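Local coordinates for protein putative esterase (Sulfolobus solfataricus P2, PDB 2RAU) that probably acts as a lipase or esterase of the alpha/beta-hydrolase superfamily and binds calcium, at residues A52-P57 with S128-V133; V67-S70 with Y76-P79; H104-F109 with R113-T118; A157-S162 with E291-P296; N216-Y221 with S239-D244. One frame throughout, in Å; residues are numbered along the deposited sequence.

Contact 1: residues A52-P57 with S128-V133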
# COMPACT_ATOMS: atom_id res chain seq x y z
N ALA A 52 -14.54 11.42 -2.56
CA ALA A 52 -13.40 10.71 -3.15
C ALA A 52 -12.24 10.55 -2.17
O ALA A 52 -11.74 11.53 -1.62
CB ALA A 52 -12.94 11.43 -4.44
N VAL A 53 -11.86 9.29 -1.94
CA VAL A 53 -10.67 8.92 -1.18
C VAL A 53 -9.80 8.07 -2.07
O VAL A 53 -10.27 7.07 -2.58
CB VAL A 53 -11.01 8.08 0.08
CG1 VAL A 53 -9.76 7.81 0.83
CG2 VAL A 53 -12.06 8.84 0.94
N LEU A 54 -8.54 8.46 -2.24
CA LEU A 54 -7.57 7.66 -2.98
C LEU A 54 -6.54 7.11 -1.98
O LEU A 54 -5.94 7.87 -1.18
CB LEU A 54 -6.85 8.48 -4.07
CG LEU A 54 -5.59 7.88 -4.73
CD1 LEU A 54 -5.98 6.58 -5.51
CD2 LEU A 54 -4.90 8.93 -5.60
N ILE A 55 -6.33 5.81 -2.03
CA ILE A 55 -5.35 5.13 -1.16
C ILE A 55 -4.18 4.61 -1.95
O ILE A 55 -4.33 3.84 -2.87
CB ILE A 55 -6.03 4.01 -0.31
CG1 ILE A 55 -7.34 4.58 0.33
CG2 ILE A 55 -5.03 3.45 0.78
CD1 ILE A 55 -8.06 3.70 1.33
N LEU A 56 -3.00 5.09 -1.57
CA LEU A 56 -1.73 4.72 -2.17
C LEU A 56 -1.12 3.51 -1.46
O LEU A 56 -0.85 3.56 -0.27
CB LEU A 56 -0.80 5.92 -2.11
CG LEU A 56 -1.22 7.24 -2.82
CD1 LEU A 56 -0.12 8.27 -2.77
CD2 LEU A 56 -1.70 6.96 -4.29
N PRO A 57 -0.94 2.39 -2.18
CA PRO A 57 -0.32 1.26 -1.51
C PRO A 57 1.14 1.47 -1.17
O PRO A 57 1.77 2.36 -1.69
CB PRO A 57 -0.43 0.13 -2.55
CG PRO A 57 -1.52 0.62 -3.52
CD PRO A 57 -1.34 2.08 -3.56
N SER A 128 3.95 11.18 -11.41
CA SER A 128 3.21 11.39 -12.65
C SER A 128 2.03 10.40 -12.75
O SER A 128 0.95 10.74 -13.23
CB SER A 128 4.10 11.31 -13.89
OG SER A 128 4.50 9.97 -14.20
N ASP A 129 2.23 9.18 -12.26
CA ASP A 129 1.22 8.16 -12.31
C ASP A 129 0.10 8.48 -11.32
O ASP A 129 -1.08 8.33 -11.63
CB ASP A 129 1.82 6.79 -11.97
CG ASP A 129 2.78 6.28 -13.04
OD1 ASP A 129 2.77 6.80 -14.14
OD2 ASP A 129 3.54 5.30 -12.79
N ILE A 130 0.46 8.87 -10.09
CA ILE A 130 -0.54 9.30 -9.14
C ILE A 130 -1.36 10.50 -9.71
O ILE A 130 -2.59 10.55 -9.55
CB ILE A 130 0.10 9.65 -7.78
CG1 ILE A 130 0.81 8.40 -7.17
CG2 ILE A 130 -0.97 10.15 -6.81
CD1 ILE A 130 1.77 8.71 -5.95
N LYS A 131 -0.69 11.47 -10.34
CA LYS A 131 -1.36 12.61 -10.97
C LYS A 131 -2.43 12.20 -12.02
O LYS A 131 -3.55 12.76 -12.04
CB LYS A 131 -0.34 13.60 -11.56
CG LYS A 131 -0.95 14.77 -12.36
CD LYS A 131 -2.00 15.65 -11.67
CE LYS A 131 -1.49 16.96 -11.15
NZ LYS A 131 -2.59 17.80 -10.60
N GLU A 132 -2.10 11.26 -12.88
CA GLU A 132 -3.06 10.74 -13.85
C GLU A 132 -4.29 10.16 -13.17
O GLU A 132 -5.41 10.31 -13.67
CB GLU A 132 -2.42 9.67 -14.74
CG GLU A 132 -1.39 10.10 -15.72
CD GLU A 132 -1.86 11.19 -16.66
OE1 GLU A 132 -3.00 11.19 -17.12
OE2 GLU A 132 -1.04 12.07 -16.91
N VAL A 133 -4.08 9.43 -12.07
CA VAL A 133 -5.20 8.84 -11.33
C VAL A 133 -6.05 9.97 -10.67
O VAL A 133 -7.28 9.94 -10.72
CB VAL A 133 -4.67 7.84 -10.29
CG1 VAL A 133 -5.67 7.58 -9.21
CG2 VAL A 133 -4.17 6.54 -11.00
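I130 carries the largest share of this buried, wholly apolar contact, set between L54 and L56 of the strand and meeting both. Its CD1 touches L56 CD1 at 3.7 Å, while its CG1 and CG2 both rest against L56 CD2, each at 4.1 Å. The side chains of I130 and L56 cross at about a right angle, and both methyls of the leucine touch the isoleucine. L56 starts out beside the strand rather than straight at the helix; with CG anti to its carbonyl carbon (chi1 -60°) the fork swings over to I130. L54 points directly at the helix and belongs mainly to V133, one turn after I130: V133 CG1 sits 3.8 Å from L54 CD1 and 3.9 Å from L54 CD2, which places that single methyl against the fork of the leucine. A looser touch, 4.3 Å from L54 CD2 to I130 CG2, joins the two pairs. This is the helix-on-sheet layer of the alpha/beta-hydrolase fold. Helix 123-141 belongs to the beta-alpha-beta crossover from strand 94-100 to strand 146-151, and strand 52-56 runs between these two, parallel to both, beneath the helix. The axes of segments 52-56 and 128-133 run nearly antiparallel, at 157°, and approach to 11.0 Å. L56 also touches the probable nucleophile elbow, and V134 and I137 extend the helical surface over L54. On another side of the helix, D129 forms salt bridges with R102 and R30.

Contact 2: residues V67-S70 with Y76-P79; sequences VTIS and YTIP
The phenol ring of Y76 is approached at its edge by I69, whose carbonyl O lies near the ring plane, 4.1 Å from Y76 CD2. P267, A270 and S271, in and just after helix 262-270, also touch the Y76 side chain. Segment 67-70 runs from helix 63-68 into the first strand of the small antiparallel beta hairpin 70-71/74-75, and 76-79 leaves its second strand, so the two meet at its base. I69 is the first residue past that helix and takes a left-handed backbone conformation, with its side chain directed at 76-79. Its CD1 comes 3.6 Å from T77 CG2, the methyl that lies between the backbone N and carbonyl carbon of T77 because OG1 takes the place anti to N (chi1 -165°). The same I69 CD1 lies 4.0 Å from P79 CB, so one terminal methyl reaches both residues. P79 in turn sets its CG against the end of the helix, 3.8 Å from V67 O and close to T68 CA. No direct hydrogen bond crosses the contact. A water does so instead: it accepts from Y76 N and faces I69 O and T77 O, although it has fewer protons than acceptors within reach. S70 OG, near T68 OG1, bonds to E64 of the helix. The water oxygen stands 2.8 Å from I69 O and 3.0 Å from Y76 N.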
# COMPACT_ATOMS: atom_id res chain seq x y z
N VAL A 67 -8.05 -4.20 -2.45
CA VAL A 67 -9.46 -4.48 -2.65
C VAL A 67 -9.75 -5.97 -2.45
O VAL A 67 -10.61 -6.33 -1.69
CB VAL A 67 -9.96 -4.07 -4.10
CG1 VAL A 67 -11.49 -4.34 -4.31
CG2 VAL A 67 -9.57 -2.62 -4.46
N THR A 68 -9.04 -6.82 -3.16
CA THR A 68 -9.36 -8.23 -3.15
C THR A 68 -8.26 -9.18 -2.62
O THR A 68 -8.45 -10.40 -2.63
CB THR A 68 -9.85 -8.71 -4.55
OG1 THR A 68 -8.89 -8.34 -5.53
CG2 THR A 68 -11.23 -8.12 -4.94
N ILE A 69 -7.15 -8.65 -2.11
CA ILE A 69 -6.11 -9.48 -1.52
C ILE A 69 -5.72 -10.56 -2.53
O ILE A 69 -5.62 -11.76 -2.21
CB ILE A 69 -6.51 -10.06 -0.13
CG1 ILE A 69 -7.42 -9.04 0.64
CG2 ILE A 69 -5.26 -10.34 0.74
CD1 ILE A 69 -7.90 -9.51 2.01
N SER A 70 -5.50 -10.09 -3.75
CA SER A 70 -5.17 -10.92 -4.88
C SER A 70 -4.08 -10.29 -5.75
O SER A 70 -3.75 -9.09 -5.60
CB SER A 70 -6.46 -11.19 -5.65
OG SER A 70 -7.06 -10.04 -6.25
N TYR A 76 -6.24 -15.60 -2.55
CA TYR A 76 -5.64 -16.22 -1.39
C TYR A 76 -6.57 -16.27 -0.18
O TYR A 76 -6.34 -17.05 0.73
CB TYR A 76 -4.33 -15.47 -1.03
CG TYR A 76 -3.25 -15.70 -2.05
CD1 TYR A 76 -2.53 -16.87 -2.05
CD2 TYR A 76 -2.99 -14.75 -3.06
CE1 TYR A 76 -1.56 -17.12 -3.01
CE2 TYR A 76 -2.04 -15.00 -4.02
CZ TYR A 76 -1.32 -16.17 -3.99
OH TYR A 76 -0.30 -16.40 -4.90
N THR A 77 -7.61 -15.43 -0.18
CA THR A 77 -8.56 -15.35 0.93
C THR A 77 -9.85 -14.66 0.49
O THR A 77 -9.95 -14.20 -0.67
CB THR A 77 -7.94 -14.59 2.12
OG1 THR A 77 -8.72 -14.82 3.28
CG2 THR A 77 -7.77 -13.10 1.88
N ILE A 78 -10.84 -14.59 1.38
CA ILE A 78 -12.03 -13.79 1.13
C ILE A 78 -11.95 -12.53 1.96
O ILE A 78 -11.87 -12.61 3.18
CB ILE A 78 -13.31 -14.54 1.48
CG1 ILE A 78 -13.42 -15.81 0.60
CG2 ILE A 78 -14.55 -13.62 1.29
CD1 ILE A 78 -14.36 -16.81 1.12
N PRO A 79 -11.96 -11.36 1.33
CA PRO A 79 -11.84 -10.14 2.13
C PRO A 79 -13.02 -9.87 3.03
O PRO A 79 -14.17 -10.13 2.67
CB PRO A 79 -11.78 -9.01 1.07
CG PRO A 79 -11.73 -9.66 -0.24
CD PRO A 79 -12.04 -11.09 -0.12
O HOH W 1 -8.06 -13.20 -2.31

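Contact 3: residues H104-F109 with R113-T118; sequences HYVPPF and RQLSFT
V106 meets L115 and F117 where the long loop between strand 94-100 and helix 123-141 of this alpha/beta-hydrolase fold turns back on itself; the returning limb, 113-118, is coiled largely as 3-10 helix. The direct side-chain packing is apolar. V106 uses its two methyls on different partners. CG1, anti to the backbone N (chi1 177°), presses on L115 CD2 at 3.5 Å, tighter than usual for two carbons, and the two side chains cross at about a right angle. CG2 of V106 comes to the edge of the F117 ring, near its plane, 4.1 Å from CE1. The F117 ring is stacked with Y35, and L115 also touches V207 of strand 207-209, which ties the loop to its surroundings. Within the first limb, P107 CB lies over one face of the F109 ring, offset toward its rim. Polar linkage between the limbs runs through one water, which lies in the plane of the F109 ring at its edge. It donates to Q114 OE1 at 3.1 Å and, weakly, to F109 O at 3.4 Å. The extended chain of Q114 brings its amide out to this water, and OE1 also accepts from K111 N, so the turn between the limbs helps to fix that amide oxygen. Within the second limb, two hydrogen bonds converge on L115 O. T118 N reaches it at 2.9 Å, and T118 OG1 donates to the same L115 O at 2.7 Å, almost in line with the carbonyl at 165°.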
# COMPACT_ATOMS: atom_id res chain seq x y z
N HIS A 104 2.95 -3.64 -10.65
CA HIS A 104 1.90 -4.60 -10.78
C HIS A 104 1.81 -5.27 -12.15
O HIS A 104 0.98 -6.15 -12.33
CB HIS A 104 0.56 -4.01 -10.42
CG HIS A 104 -0.45 -5.01 -10.01
ND1 HIS A 104 -0.20 -6.01 -9.07
CD2 HIS A 104 -1.76 -5.15 -10.36
CE1 HIS A 104 -1.31 -6.72 -8.91
NE2 HIS A 104 -2.26 -6.22 -9.67
N TYR A 105 2.71 -4.89 -13.06
CA TYR A 105 2.74 -5.44 -14.42
C TYR A 105 4.07 -6.13 -14.74
O TYR A 105 4.24 -6.65 -15.85
CB TYR A 105 2.42 -4.32 -15.43
CG TYR A 105 0.98 -3.92 -15.27
CD1 TYR A 105 0.01 -4.66 -15.88
CD2 TYR A 105 0.61 -2.87 -14.42
CE1 TYR A 105 -1.29 -4.39 -15.65
CE2 TYR A 105 -0.68 -2.61 -14.18
CZ TYR A 105 -1.64 -3.36 -14.83
OH TYR A 105 -2.98 -3.13 -14.68
N VAL A 106 4.94 -6.23 -13.74
CA VAL A 106 6.26 -6.90 -13.93
C VAL A 106 6.14 -8.45 -13.81
O VAL A 106 5.62 -8.98 -12.83
CB VAL A 106 7.29 -6.34 -12.89
CG1 VAL A 106 8.70 -7.07 -12.99
CG2 VAL A 106 7.44 -4.82 -13.06
N PRO A 107 6.60 -9.21 -14.84
CA PRO A 107 6.56 -10.64 -14.69
C PRO A 107 7.48 -11.13 -13.57
O PRO A 107 8.57 -10.60 -13.36
CB PRO A 107 7.07 -11.17 -16.03
CG PRO A 107 7.05 -10.01 -16.94
CD PRO A 107 7.23 -8.81 -16.10
N PRO A 108 7.03 -12.15 -12.83
CA PRO A 108 7.81 -12.62 -11.71
C PRO A 108 9.07 -13.38 -12.11
O PRO A 108 9.99 -13.55 -11.29
CB PRO A 108 6.81 -13.51 -10.98
CG PRO A 108 5.94 -14.08 -12.08
CD PRO A 108 5.76 -12.88 -13.01
N PHE A 109 9.14 -13.83 -13.36
CA PHE A 109 10.26 -14.68 -13.79
C PHE A 109 11.41 -13.87 -14.36
O PHE A 109 12.43 -14.45 -14.68
CB PHE A 109 9.80 -15.74 -14.81
CG PHE A 109 9.05 -15.17 -15.98
CD1 PHE A 109 9.73 -14.60 -17.06
CD2 PHE A 109 7.67 -15.09 -15.94
CE1 PHE A 109 9.04 -14.04 -18.09
CE2 PHE A 109 7.00 -14.54 -16.96
CZ PHE A 109 7.68 -13.97 -18.03
N ARG A 113 19.35 -8.10 -15.48
CA ARG A 113 19.24 -6.98 -16.39
C ARG A 113 17.98 -6.96 -17.23
O ARG A 113 17.71 -5.99 -17.91
CB ARG A 113 20.45 -6.87 -17.28
CG ARG A 113 21.70 -6.53 -16.50
CD ARG A 113 22.91 -6.34 -17.42
NE ARG A 113 24.09 -6.09 -16.60
CZ ARG A 113 24.41 -4.91 -16.09
NH1 ARG A 113 23.67 -3.85 -16.33
NH2 ARG A 113 25.48 -4.81 -15.31
N GLN A 114 17.20 -8.04 -17.17
CA GLN A 114 15.89 -8.03 -17.84
C GLN A 114 14.95 -7.02 -17.20
O GLN A 114 13.92 -6.66 -17.79
CB GLN A 114 15.24 -9.39 -17.76
CG GLN A 114 15.99 -10.51 -18.46
CD GLN A 114 15.29 -11.86 -18.28
OE1 GLN A 114 14.87 -12.26 -17.19
NE2 GLN A 114 15.18 -12.57 -19.36
N LEU A 115 15.32 -6.55 -16.01
CA LEU A 115 14.54 -5.57 -15.27
C LEU A 115 15.09 -4.12 -15.40
O LEU A 115 14.66 -3.21 -14.66
CB LEU A 115 14.50 -6.01 -13.80
CG LEU A 115 13.64 -7.30 -13.59
CD1 LEU A 115 14.14 -8.13 -12.47
CD2 LEU A 115 12.14 -7.00 -13.44
N SER A 116 15.96 -3.89 -16.38
CA SER A 116 16.60 -2.58 -16.57
C SER A 116 15.58 -1.52 -16.98
O SER A 116 15.83 -0.34 -16.75
CB SER A 116 17.75 -2.71 -17.58
OG SER A 116 17.23 -2.99 -18.87
N PHE A 117 14.40 -1.93 -17.48
CA PHE A 117 13.32 -1.02 -17.79
C PHE A 117 12.78 -0.32 -16.54
O PHE A 117 12.04 0.68 -16.65
CB PHE A 117 12.19 -1.72 -18.57
CG PHE A 117 11.46 -2.77 -17.79
CD1 PHE A 117 10.40 -2.45 -16.95
CD2 PHE A 117 11.83 -4.10 -17.92
CE1 PHE A 117 9.74 -3.45 -16.22
CE2 PHE A 117 11.18 -5.09 -17.21
CZ PHE A 117 10.14 -4.78 -16.34
N THR A 118 13.11 -0.84 -15.35
CA THR A 118 12.75 -0.20 -14.09
C THR A 118 13.78 0.85 -13.60
O THR A 118 13.56 1.50 -12.56
CB THR A 118 12.55 -1.23 -12.98
OG1 THR A 118 13.82 -1.71 -12.53
CG2 THR A 118 11.65 -2.38 -13.41
O HOH W 2 13.38 -14.88 -17.90

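Contact 4: residues A157-S162 with E291-P296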
# COMPACT_ATOMS: atom_id res chain seq x y z
N ALA A 157 4.70 8.70 -0.39
CA ALA A 157 4.19 9.10 -1.70
C ALA A 157 3.08 10.17 -1.55
O ALA A 157 3.08 11.16 -2.28
CB ALA A 157 3.69 7.89 -2.47
N ALA A 158 2.17 9.97 -0.59
CA ALA A 158 1.06 10.92 -0.36
C ALA A 158 1.59 12.30 0.04
O ALA A 158 1.11 13.35 -0.44
CB ALA A 158 0.14 10.39 0.70
N LEU A 159 2.59 12.30 0.92
CA LEU A 159 3.20 13.54 1.36
C LEU A 159 3.98 14.23 0.25
O LEU A 159 3.91 15.46 0.12
CB LEU A 159 4.10 13.29 2.57
CG LEU A 159 3.46 13.64 3.91
CD1 LEU A 159 4.07 12.83 5.05
CD2 LEU A 159 3.57 15.16 4.13
N ASN A 160 4.76 13.45 -0.49
CA ASN A 160 5.52 13.97 -1.64
C ASN A 160 4.59 14.57 -2.74
O ASN A 160 4.84 15.66 -3.29
CB ASN A 160 6.43 12.87 -2.21
CG ASN A 160 7.58 12.54 -1.30
OD1 ASN A 160 7.76 13.20 -0.28
ND2 ASN A 160 8.34 11.49 -1.63
N TYR A 161 3.53 13.83 -3.06
CA TYR A 161 2.52 14.30 -4.01
C TYR A 161 1.88 15.60 -3.52
O TYR A 161 1.76 16.57 -4.28
CB TYR A 161 1.42 13.22 -4.25
CG TYR A 161 0.47 13.64 -5.30
CD1 TYR A 161 0.70 13.34 -6.63
CD2 TYR A 161 -0.69 14.37 -4.98
CE1 TYR A 161 -0.17 13.77 -7.61
CE2 TYR A 161 -1.57 14.79 -5.98
CZ TYR A 161 -1.30 14.49 -7.28
OH TYR A 161 -2.15 14.91 -8.29
N SER A 162 1.50 15.62 -2.23
CA SER A 162 0.88 16.78 -1.63
C SER A 162 1.79 17.98 -1.61
O SER A 162 1.35 19.07 -1.81
CB SER A 162 0.40 16.47 -0.21
OG SER A 162 -0.62 15.50 -0.22
N GLU A 291 7.07 21.82 4.24
CA GLU A 291 6.79 22.97 5.08
C GLU A 291 5.43 23.60 4.73
O GLU A 291 4.63 23.87 5.61
CB GLU A 291 7.97 23.99 5.05
N GLY A 292 5.09 23.76 3.47
CA GLY A 292 3.85 24.49 3.20
C GLY A 292 2.50 23.79 3.16
O GLY A 292 1.51 24.42 2.77
N ILE A 293 2.45 22.52 3.56
CA ILE A 293 1.26 21.71 3.33
C ILE A 293 0.22 22.04 4.39
O ILE A 293 0.30 21.56 5.51
CB ILE A 293 1.61 20.20 3.28
CG1 ILE A 293 2.78 19.94 2.31
CG2 ILE A 293 0.38 19.35 2.90
CD1 ILE A 293 3.17 18.47 2.16
N LEU A 294 -0.76 22.86 4.03
CA LEU A 294 -1.81 23.27 4.95
C LEU A 294 -3.08 22.44 4.72
O LEU A 294 -4.13 22.95 4.33
CB LEU A 294 -2.09 24.77 4.80
CG LEU A 294 -0.84 25.66 4.81
CD1 LEU A 294 -1.31 27.03 4.57
CD2 LEU A 294 -0.02 25.52 6.11
N VAL A 295 -2.94 21.15 4.95
CA VAL A 295 -4.00 20.19 4.74
C VAL A 295 -4.25 19.49 6.09
O VAL A 295 -3.29 19.07 6.74
CB VAL A 295 -3.53 19.14 3.65
CG1 VAL A 295 -4.39 17.92 3.63
CG2 VAL A 295 -3.45 19.81 2.25
N PRO A 296 -5.53 19.38 6.53
CA PRO A 296 -5.87 18.56 7.69
C PRO A 296 -5.33 17.15 7.51
O PRO A 296 -5.53 16.53 6.45
CB PRO A 296 -7.40 18.53 7.68
CG PRO A 296 -7.76 19.78 7.05
CD PRO A 296 -6.74 20.02 5.98
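I293 keeps CG1 anti to its carbonyl carbon (chi1 -50°) and is extended beyond it, which carries CD1 into the side of the helix against L159 and S162. L159 turns its branch toward this methyl with chi1 at -100°, away from the usual staggered positions. The helix is 153-169, which in this alpha/beta-hydrolase fold directly follows the probable nucleophile elbow; the loop 291-296 leads into strand 297-302, a neighbour of strand 170-176 in the central sheet. I293 CD1 lies 3.9 Å from L159 CD2, and the two side chains pass at a slant. The same methyl is 3.7 Å from L159 O and 4.2 Å from S162 CB, so it lies over backbone as well as side chain. L175 and P180 also touch L159, and I170 and L173 touch S162. The buried hydroxyl of S162 is turned back onto its own helix and is thereby satisfied. A158 O takes two donors from that one residue, the backbone N of S162 at 2.9 Å and, from the opposite face of the carbonyl plane, S162 OG at 2.8 Å, tilted 30° from the plane.

Contact 5: residues N216-Y221 with S239-D244; sequences NPIWSY and SDFLMD
W219 and L242 form the heart of a helix-helix contact between 218-224 and 238-248, both in the long excursion between strands 170-176 and 297-302, where alpha/beta hydrolases commonly carry their cap or lid. The pi interaction across the contact is a CH-pi contact: L242 CD2 sits over the face of the tryptophan's six-membered ring, 4.0 Å from its centroid and only 11° off the normal. The indole gets there with CG anti to the carbonyl carbon (chi1 -58°), which brings the far end of the ring nearer the second helix than its CB. F266 of helix 262-270 meets the indole edge-to-face and also touches L242. Further apolar touches spread L242 along the ring. Its CB lies 3.7 Å from W219 CZ3, and its CD1 approaches W219 CE3 at 4.0 Å. I218 adds the neighbouring surface, with CG1 4.1 Å from L242 CD1; its CD1 also comes loosely to the edge of the F241 ring, near the plane. Replacing W219 by an alanine would probably leave L242 CD2 without the ring face it covers and R211 O without its indole N-H donor. Hydrogen bonds hold the parts in place: W219 NE1 donates to R211 O. P217 O serves two donors, Y221 N at 3.0 Å and S220 OG at 2.9 Å, the hydroxyl lying in the carbonyl plane on a lone pair at a C=O...O angle of 133°.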
# COMPACT_ATOMS: atom_id res chain seq x y z
N ASN A 216 7.35 -16.73 -3.83
CA ASN A 216 7.41 -17.30 -2.47
C ASN A 216 6.08 -17.96 -2.02
O ASN A 216 5.36 -17.45 -1.12
CB ASN A 216 7.87 -16.23 -1.49
CG ASN A 216 9.23 -15.77 -1.80
OD1 ASN A 216 10.18 -16.56 -1.68
ND2 ASN A 216 9.36 -14.52 -2.30
N PRO A 217 5.75 -19.09 -2.62
CA PRO A 217 4.50 -19.81 -2.29
C PRO A 217 4.44 -20.43 -0.85
O PRO A 217 3.38 -20.91 -0.46
CB PRO A 217 4.44 -20.90 -3.35
CG PRO A 217 5.85 -21.12 -3.75
CD PRO A 217 6.46 -19.75 -3.74
N ILE A 218 5.55 -20.34 -0.10
CA ILE A 218 5.65 -20.79 1.28
C ILE A 218 4.53 -20.26 2.14
O ILE A 218 3.97 -21.00 2.95
CB ILE A 218 6.99 -20.42 1.93
CG1 ILE A 218 7.04 -20.93 3.39
CG2 ILE A 218 7.31 -18.94 1.86
CD1 ILE A 218 8.49 -20.99 3.97
N TRP A 219 4.14 -19.01 1.96
CA TRP A 219 3.09 -18.43 2.82
C TRP A 219 1.74 -19.12 2.62
O TRP A 219 1.08 -19.54 3.58
CB TRP A 219 2.97 -16.93 2.58
CG TRP A 219 4.25 -16.17 2.83
CD1 TRP A 219 5.21 -15.87 1.91
CD2 TRP A 219 4.69 -15.63 4.06
NE1 TRP A 219 6.24 -15.22 2.50
CE2 TRP A 219 5.95 -15.06 3.83
CE3 TRP A 219 4.15 -15.59 5.35
CZ2 TRP A 219 6.67 -14.41 4.82
CZ3 TRP A 219 4.86 -14.95 6.32
CH2 TRP A 219 6.11 -14.36 6.05
N SER A 220 1.34 -19.27 1.37
CA SER A 220 0.11 -19.98 1.05
C SER A 220 0.14 -21.46 1.49
O SER A 220 -0.86 -21.97 1.97
CB SER A 220 -0.22 -19.78 -0.46
OG SER A 220 0.63 -20.56 -1.28
N TYR A 221 1.27 -22.15 1.30
CA TYR A 221 1.41 -23.54 1.72
C TYR A 221 1.20 -23.64 3.23
O TYR A 221 0.51 -24.53 3.69
CB TYR A 221 2.78 -24.07 1.32
CG TYR A 221 3.06 -25.43 1.88
CD1 TYR A 221 2.56 -26.57 1.28
CD2 TYR A 221 3.78 -25.58 3.09
CE1 TYR A 221 2.79 -27.83 1.82
CE2 TYR A 221 4.00 -26.82 3.63
CZ TYR A 221 3.51 -27.94 3.00
OH TYR A 221 3.73 -29.18 3.54
N SER A 239 4.23 -22.51 10.45
CA SER A 239 3.45 -21.31 10.74
C SER A 239 4.04 -20.53 11.88
O SER A 239 3.98 -19.31 11.86
CB SER A 239 1.96 -21.60 10.96
OG SER A 239 1.71 -22.41 12.10
N ASP A 240 4.56 -21.23 12.88
CA ASP A 240 5.25 -20.60 14.00
C ASP A 240 6.45 -19.76 13.53
O ASP A 240 6.66 -18.63 14.00
CB ASP A 240 5.77 -21.67 14.96
CG ASP A 240 4.68 -22.39 15.76
OD1 ASP A 240 3.46 -22.08 15.63
OD2 ASP A 240 5.08 -23.30 16.53
N PHE A 241 7.23 -20.35 12.63
CA PHE A 241 8.41 -19.73 12.03
C PHE A 241 8.05 -18.48 11.26
O PHE A 241 8.63 -17.39 11.49
CB PHE A 241 9.11 -20.78 11.17
CG PHE A 241 10.01 -20.22 10.12
CD1 PHE A 241 11.21 -19.62 10.46
CD2 PHE A 241 9.69 -20.34 8.78
CE1 PHE A 241 12.07 -19.17 9.47
CE2 PHE A 241 10.53 -19.87 7.80
CZ PHE A 241 11.72 -19.29 8.15
N LEU A 242 7.01 -18.56 10.41
CA LEU A 242 6.63 -17.44 9.57
C LEU A 242 6.05 -16.32 10.40
O LEU A 242 6.41 -15.16 10.21
CB LEU A 242 5.62 -17.84 8.49
CG LEU A 242 6.21 -18.79 7.43
CD1 LEU A 242 5.08 -19.31 6.58
CD2 LEU A 242 7.34 -18.07 6.63
N MSE A 243 5.18 -16.65 11.35
CA MSE A 243 4.61 -15.61 12.23
C MSE A 243 5.67 -14.97 13.12
O MSE A 243 5.64 -13.76 13.34
CB MSE A 243 3.45 -16.16 13.06
CG MSE A 243 2.20 -16.45 12.21
SE MSE A 243 1.33 -14.94 11.41
CE MSE A 243 0.47 -14.20 12.96
N ASP A 244 6.60 -15.77 13.63
CA ASP A 244 7.67 -15.18 14.42
C ASP A 244 8.61 -14.31 13.54
O ASP A 244 9.21 -13.33 14.06
CB ASP A 244 8.48 -16.18 15.27
CG ASP A 244 9.15 -15.54 16.43
OD1 ASP A 244 8.42 -14.92 17.25
OD2 ASP A 244 10.39 -15.69 16.56

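Overall arrangement
Contacts 1 and 4 belong to the central sheet and its helices, with centres 14 Å apart; they touch where L56 meets A157 and A158 and where I130 packs on Y161, so helices 123-141 and 153-169 share one apolar layer. Contacts 2 and 3 follow in series along the chain, both nested inside the loop closed by contact 1. Contact 5 lies in turn within the loop closed by contact 4, yet their centres are 37 Å apart, on opposite sides of the chain's centre. Contact 2 touches contact 5 through Y76 and S220. The hydrolase core thus carries contacts 1 and 4, contacts 2 and 3 fold the connections before and after strand 94-100, and contact 5 lies in the cap-like insertion.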